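Local coordinates for inactive dihydroorotase-like domain (Chaetomium thermophilum, PDB 5NNL), which is an inactive dihydroorotase-like domain, related in fold to the barrel enzymes of the amidohydrolase superfamily, at residues Y182-F196 with G219-K231. Sequence-based numbering, arbitrary orientation.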
loop_
_atom_site.group_PDB
_atom_site.type_symbol
_atom_site.label_atom_id
_atom_site.label_comp_id
_atom_site.label_asym_id
_atom_site.label_seq_id
_atom_site.Cartn_x
_atom_site.Cartn_y
_atom_site.Cartn_z
ATOM N N TYR A 182 1.465 5.439 8.664
ATOM C CA TYR A 182 1.901 6.722 9.210
ATOM C C TYR A 182 0.720 7.594 9.619
ATOM O O TYR A 182 0.831 8.377 10.569
ATOM C CB TYR A 182 2.757 7.478 8.191
ATOM C CG TYR A 182 4.242 7.173 8.218
ATOM C CD1 TYR A 182 4.758 6.118 8.964
ATOM C CD2 TYR A 182 5.133 7.957 7.495
ATOM C CE1 TYR A 182 6.118 5.854 8.977
ATOM C CE2 TYR A 182 6.486 7.703 7.504
ATOM C CZ TYR A 182 6.975 6.655 8.242
ATOM O OH TYR A 182 8.330 6.417 8.235
ATOM N N SER A 183 -0.408 7.482 8.912
ATOM C CA SER A 183 -1.568 8.308 9.231
ATOM C C SER A 183 -2.033 8.111 10.669
ATOM O O SER A 183 -2.601 9.033 11.265
ATOM C CB SER A 183 -2.719 7.997 8.275
ATOM O OG SER A 183 -2.417 8.391 6.949
ATOM N N LEU A 184 -1.824 6.922 11.238
ATOM C CA LEU A 184 -2.284 6.653 12.595
ATOM C C LEU A 184 -1.344 7.196 13.663
ATOM O O LEU A 184 -1.749 7.295 14.827
ATOM C CB LEU A 184 -2.465 5.147 12.804
ATOM C CG LEU A 184 -3.596 4.450 12.040
ATOM C CD1 LEU A 184 -3.714 3.003 12.482
ATOM C CD2 LEU A 184 -4.932 5.164 12.221
ATOM N N PHE A 185 -0.114 7.559 13.300
ATOM C CA PHE A 185 0.891 7.967 14.272
ATOM C C PHE A 185 1.510 9.326 13.975
ATOM O O PHE A 185 2.403 9.755 14.716
ATOM C CB PHE A 185 1.991 6.903 14.354
ATOM C CG PHE A 185 1.470 5.532 14.645
ATOM C CD1 PHE A 185 1.205 5.146 15.945
ATOM C CD2 PHE A 185 1.234 4.633 13.617
ATOM C CE1 PHE A 185 0.717 3.891 16.217
ATOM C CE2 PHE A 185 0.746 3.370 13.883
ATOM C CZ PHE A 185 0.487 2.999 15.186
ATOM N N LEU A 186 1.064 10.011 12.920
ATOM C CA LEU A 186 1.492 11.368 12.605
ATOM C C LEU A 186 0.272 12.186 12.214
ATOM O O LEU A 186 -0.588 11.704 11.470
ATOM C CB LEU A 186 2.510 11.405 11.458
ATOM C CG LEU A 186 3.837 10.680 11.669
ATOM C CD1 LEU A 186 4.564 10.557 10.346
ATOM C CD2 LEU A 186 4.702 11.406 12.684
ATOM N N SER A 187 0.208 13.426 12.705
ATOM C CA SER A 187 -0.912 14.319 12.433
ATOM C C SER A 187 -0.380 15.727 12.177
ATOM O O SER A 187 0.826 15.983 12.244
ATOM C CB SER A 187 -1.915 14.318 13.593
ATOM O OG SER A 187 -1.435 15.079 14.688
ATOM N N GLN A 188 -1.299 16.651 11.883
ATOM C CA GLN A 188 -0.920 18.041 11.655
ATOM C C GLN A 188 -0.427 18.723 12.923
ATOM O O GLN A 188 0.193 19.788 12.838
ATOM C CB GLN A 188 -2.098 18.814 11.061
ATOM C CG GLN A 188 -2.153 18.729 9.544
ATOM C CD GLN A 188 -3.454 19.248 8.969
ATOM O OE1 GLN A 188 -3.996 20.247 9.437
ATOM N NE2 GLN A 188 -3.968 18.563 7.955
ATOM N N LYS A 189 -0.693 18.141 14.094
ATOM C CA LYS A 189 -0.020 18.590 15.307
ATOM C C LYS A 189 1.484 18.372 15.200
ATOM O O LYS A 189 2.277 19.214 15.638
ATOM C CB LYS A 189 -0.581 17.851 16.522
ATOM C CG LYS A 189 0.042 18.256 17.856
ATOM C CD LYS A 189 -0.623 19.492 18.438
ATOM C CE LYS A 189 0.133 20.006 19.653
ATOM N NZ LYS A 189 -0.778 20.606 20.672
ATOM N N ASP A 190 1.894 17.238 14.628
ATOM C CA ASP A 190 3.316 16.955 14.465
ATOM C C ASP A 190 3.926 17.775 13.335
ATOM O O ASP A 190 5.125 18.072 13.368
ATOM C CB ASP A 190 3.512 15.462 14.214
ATOM C CG ASP A 190 2.798 14.608 15.242
ATOM O OD1 ASP A 190 2.933 14.903 16.448
ATOM O OD2 ASP A 190 2.086 13.660 14.846
ATOM N N CYS A 191 3.128 18.142 12.334
ATOM C CA CYS A 191 3.600 18.970 11.224
ATOM C C CYS A 191 2.428 19.794 10.726
ATOM O O CYS A 191 1.622 19.326 9.910
ATOM C CB CYS A 191 4.185 18.133 10.087
ATOM S SG CYS A 191 4.510 19.124 8.598
ATOM N N PRO A 192 2.291 21.040 11.193
ATOM C CA PRO A 192 1.170 21.867 10.717
ATOM C C PRO A 192 1.220 22.132 9.223
ATOM O O PRO A 192 0.165 22.228 8.583
ATOM C CB PRO A 192 1.313 23.162 11.531
ATOM C CG PRO A 192 2.192 22.809 12.695
ATOM C CD PRO A 192 3.114 21.746 12.189
ATOM N N GLY A 193 2.415 22.243 8.644
ATOM C CA GLY A 193 2.549 22.469 7.216
ATOM C C GLY A 193 2.182 21.282 6.345
ATOM O O GLY A 193 2.024 21.455 5.132
ATOM N N CYS A 194 2.031 20.094 6.927
ATOM C CA CYS A 194 1.764 18.870 6.169
ATOM C C CYS A 194 0.252 18.651 6.127
ATOM O O CYS A 194 -0.322 17.997 6.998
ATOM C CB CYS A 194 2.484 17.685 6.804
ATOM S SG CYS A 194 4.280 17.860 7.020
ATOM N N HIS A 195 -0.399 19.200 5.101
ATOM C CA HIS A 195 -1.846 19.062 4.975
ATOM C C HIS A 195 -2.260 17.726 4.369
ATOM O O HIS A 195 -3.462 17.471 4.237
ATOM C CB HIS A 195 -2.415 20.219 4.146
ATOM C CG HIS A 195 -1.989 21.568 4.636
ATOM N ND1 HIS A 195 -2.401 22.084 5.846
ATOM C CD2 HIS A 195 -1.172 22.499 4.089
ATOM C CE1 HIS A 195 -1.863 23.277 6.020
ATOM N NE2 HIS A 195 -1.114 23.554 4.967
ATOM N N PHE A 196 -1.305 16.870 4.008
ATOM C CA PHE A 196 -1.603 15.502 3.606
ATOM C C PHE A 196 -1.698 14.560 4.799
ATOM O O PHE A 196 -2.172 13.429 4.642
ATOM C CB PHE A 196 -0.542 14.983 2.622
ATOM C CG PHE A 196 0.870 15.291 3.034
ATOM C CD1 PHE A 196 1.553 14.456 3.901
ATOM C CD2 PHE A 196 1.510 16.424 2.559
ATOM C CE1 PHE A 196 2.851 14.746 4.286
ATOM C CE2 PHE A 196 2.805 16.717 2.939
ATOM C CZ PHE A 196 3.476 15.876 3.803
ATOM N N GLY A 219 2.010 2.870 1.457
ATOM C CA GLY A 219 1.560 3.964 0.626
ATOM C C GLY A 219 2.688 4.873 0.181
ATOM O O GLY A 219 3.877 4.608 0.387
ATOM N N SER A 220 2.292 5.972 -0.456
ATOM C CA SER A 220 3.223 7.018 -0.849
ATOM C C SER A 220 3.368 8.088 0.221
ATOM O O SER A 220 4.176 9.006 0.054
ATOM C CB SER A 220 2.774 7.662 -2.168
ATOM O OG SER A 220 1.498 8.269 -2.038
ATOM N N LEU A 221 2.616 7.978 1.316
ATOM C CA LEU A 221 2.695 8.983 2.371
ATOM C C LEU A 221 4.091 9.101 2.965
ATOM O O LEU A 221 4.545 10.241 3.175
ATOM C CB LEU A 221 1.662 8.667 3.461
ATOM C CG LEU A 221 1.691 9.556 4.708
ATOM C CD1 LEU A 221 1.573 11.035 4.339
ATOM C CD2 LEU A 221 0.573 9.155 5.662
ATOM N N PRO A 222 4.809 8.017 3.272
ATOM C CA PRO A 222 6.186 8.190 3.761
ATOM C C PRO A 222 7.053 8.963 2.791
ATOM O O PRO A 222 7.813 9.847 3.205
ATOM C CB PRO A 222 6.681 6.747 3.940
ATOM C CG PRO A 222 5.440 5.933 4.097
ATOM C CD PRO A 222 4.411 6.599 3.234
ATOM N N TYR A 223 6.955 8.651 1.498
ATOM C CA TYR A 223 7.751 9.362 0.506
ATOM C C TYR A 223 7.301 10.811 0.376
ATOM O O TYR A 223 8.135 11.723 0.321
ATOM C CB TYR A 223 7.664 8.656 -0.846
ATOM C CG TYR A 223 8.536 9.308 -1.895
ATOM C CD1 TYR A 223 9.850 8.905 -2.076
ATOM C CD2 TYR A 223 8.052 10.343 -2.690
ATOM C CE1 TYR A 223 10.657 9.501 -3.021
ATOM C CE2 TYR A 223 8.854 10.949 -3.640
ATOM C CZ TYR A 223 10.157 10.520 -3.798
ATOM O OH TYR A 223 10.974 11.106 -4.733
ATOM N N GLN A 224 5.988 11.043 0.319
ATOM C CA GLN A 224 5.484 12.409 0.211
ATOM C C GLN A 224 5.950 13.262 1.385
ATOM O O GLN A 224 6.322 14.427 1.208
ATOM C CB GLN A 224 3.957 12.398 0.127
ATOM C CG GLN A 224 3.324 13.776 0.145
ATOM C CD GLN A 224 1.842 13.729 -0.151
ATOM O OE1 GLN A 224 1.207 12.681 -0.044
ATOM N NE2 GLN A 224 1.282 14.869 -0.533
ATOM N N LEU A 225 5.944 12.694 2.593
ATOM C CA LEU A 225 6.385 13.432 3.772
ATOM C C LEU A 225 7.866 13.780 3.684
ATOM O O LEU A 225 8.260 14.929 3.909
ATOM C CB LEU A 225 6.102 12.609 5.029
ATOM C CG LEU A 225 6.496 13.212 6.379
ATOM C CD1 LEU A 225 5.562 14.341 6.770
ATOM C CD2 LEU A 225 6.509 12.129 7.449
ATOM N N ALA A 226 8.708 12.790 3.379
ATOM C CA ALA A 226 10.144 13.043 3.301
ATOM C C ALA A 226 10.463 14.091 2.243
ATOM O O ALA A 226 11.312 14.963 2.458
ATOM C CB ALA A 226 10.887 11.743 3.002
ATOM N N HIS A 227 9.798 14.018 1.089
ATOM C CA HIS A 227 10.038 14.989 0.027
ATOM C C HIS A 227 9.627 16.393 0.464
ATOM O O HIS A 227 10.366 17.361 0.257
ATOM C CB HIS A 227 9.288 14.567 -1.237
ATOM C CG HIS A 227 9.580 15.419 -2.433
ATOM N ND1 HIS A 227 10.736 16.161 -2.557
ATOM C CD2 HIS A 227 8.864 15.649 -3.559
ATOM C CE1 HIS A 227 10.719 16.809 -3.709
ATOM N NE2 HIS A 227 9.594 16.516 -4.335
ATOM N N PHE A 228 8.452 16.519 1.086
ATOM C CA PHE A 228 7.988 17.823 1.547
ATOM C C PHE A 228 8.922 18.421 2.593
ATOM O O PHE A 228 9.011 19.650 2.712
ATOM C CB PHE A 228 6.574 17.701 2.116
ATOM C CG PHE A 228 5.983 19.006 2.551
ATOM C CD1 PHE A 228 5.253 19.777 1.663
ATOM C CD2 PHE A 228 6.152 19.462 3.848
ATOM C CE1 PHE A 228 4.705 20.978 2.059
ATOM C CE2 PHE A 228 5.606 20.663 4.250
ATOM C CZ PHE A 228 4.881 21.422 3.355
ATOM N N LEU A 229 9.610 17.582 3.367
ATOM C CA LEU A 229 10.565 18.050 4.364
ATOM C C LEU A 229 11.992 18.122 3.831
ATOM O O LEU A 229 12.897 18.518 4.573
ATOM C CB LEU A 229 10.523 17.146 5.602
ATOM C CG LEU A 229 9.220 17.121 6.413
ATOM C CD1 LEU A 229 9.363 16.198 7.618
ATOM C CD2 LEU A 229 8.809 18.515 6.865
ATOM N N LYS A 230 12.217 17.742 2.574
ATOM C CA LYS A 230 13.507 17.914 1.907
ATOM C C LYS A 230 14.601 17.082 2.582
ATOM O O LYS A 230 15.628 17.595 3.035
ATOM C CB LYS A 230 13.892 19.398 1.853
ATOM C CG LYS A 230 12.835 20.286 1.201
ATOM C CD LYS A 230 13.455 21.281 0.226
ATOM C CE LYS A 230 12.391 22.014 -0.577
ATOM N NZ LYS A 230 12.976 22.969 -1.566
ATOM N N LYS A 231 14.362 15.775 2.631
ATOM C CA LYS A 231 15.361 14.788 3.016
ATOM C C LYS A 231 15.809 14.057 1.754
ATOM O O LYS A 231 15.396 14.393 0.641
ATOM C CB LYS A 231 14.801 13.814 4.057
ATOM C CG LYS A 231 13.926 14.453 5.131
ATOM C CD LYS A 231 14.740 15.133 6.220
ATOM C CE LYS A 231 13.864 16.061 7.050
ATOM N NZ LYS A 231 14.497 16.464 8.338
#
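The F196 ring is sandwiched between the Q224 side chain and C194, two residues earlier in the chain, whose CB lies over the opposite face, toward the rim. Q224 runs extended across the first face: its CG sits almost on the ring normal, 3.9 Å from the centroid, and its amide stacks on the ring with the planes 22° apart. This joins the short helix 181-185 and the disulfide-bearing loop after it, beyond strand 175-180 of the dihydroorotase-like barrel, to helix 221-228, which follows strand 215-217. L225 CD1 and F228 CG lie at the F196 ring edge, which meets the F228 face in a T-shaped pair, centroids 5.7 Å apart. The C191–C194 disulfide spans a type I turn; C194 SG touches L225 CD1 at 3.8 Å and approaches the F228 ring obliquely. The other L225 methyl, CD2, meets L186 CD1. At the start of the helix, P222 CG covers one face of the Y182 ring, 4.2 Å from the centroid, while the Y182 hydroxyl is hydrogen-bonded to D241. No hydrogen bond links the two segments; the contacts are mostly apolar and aromatic, with G193 O beside F228 CZ. L221 splits its methyls: CD1 meets F196 CD1, and CD2 touches Y182 CB at 3.7 Å.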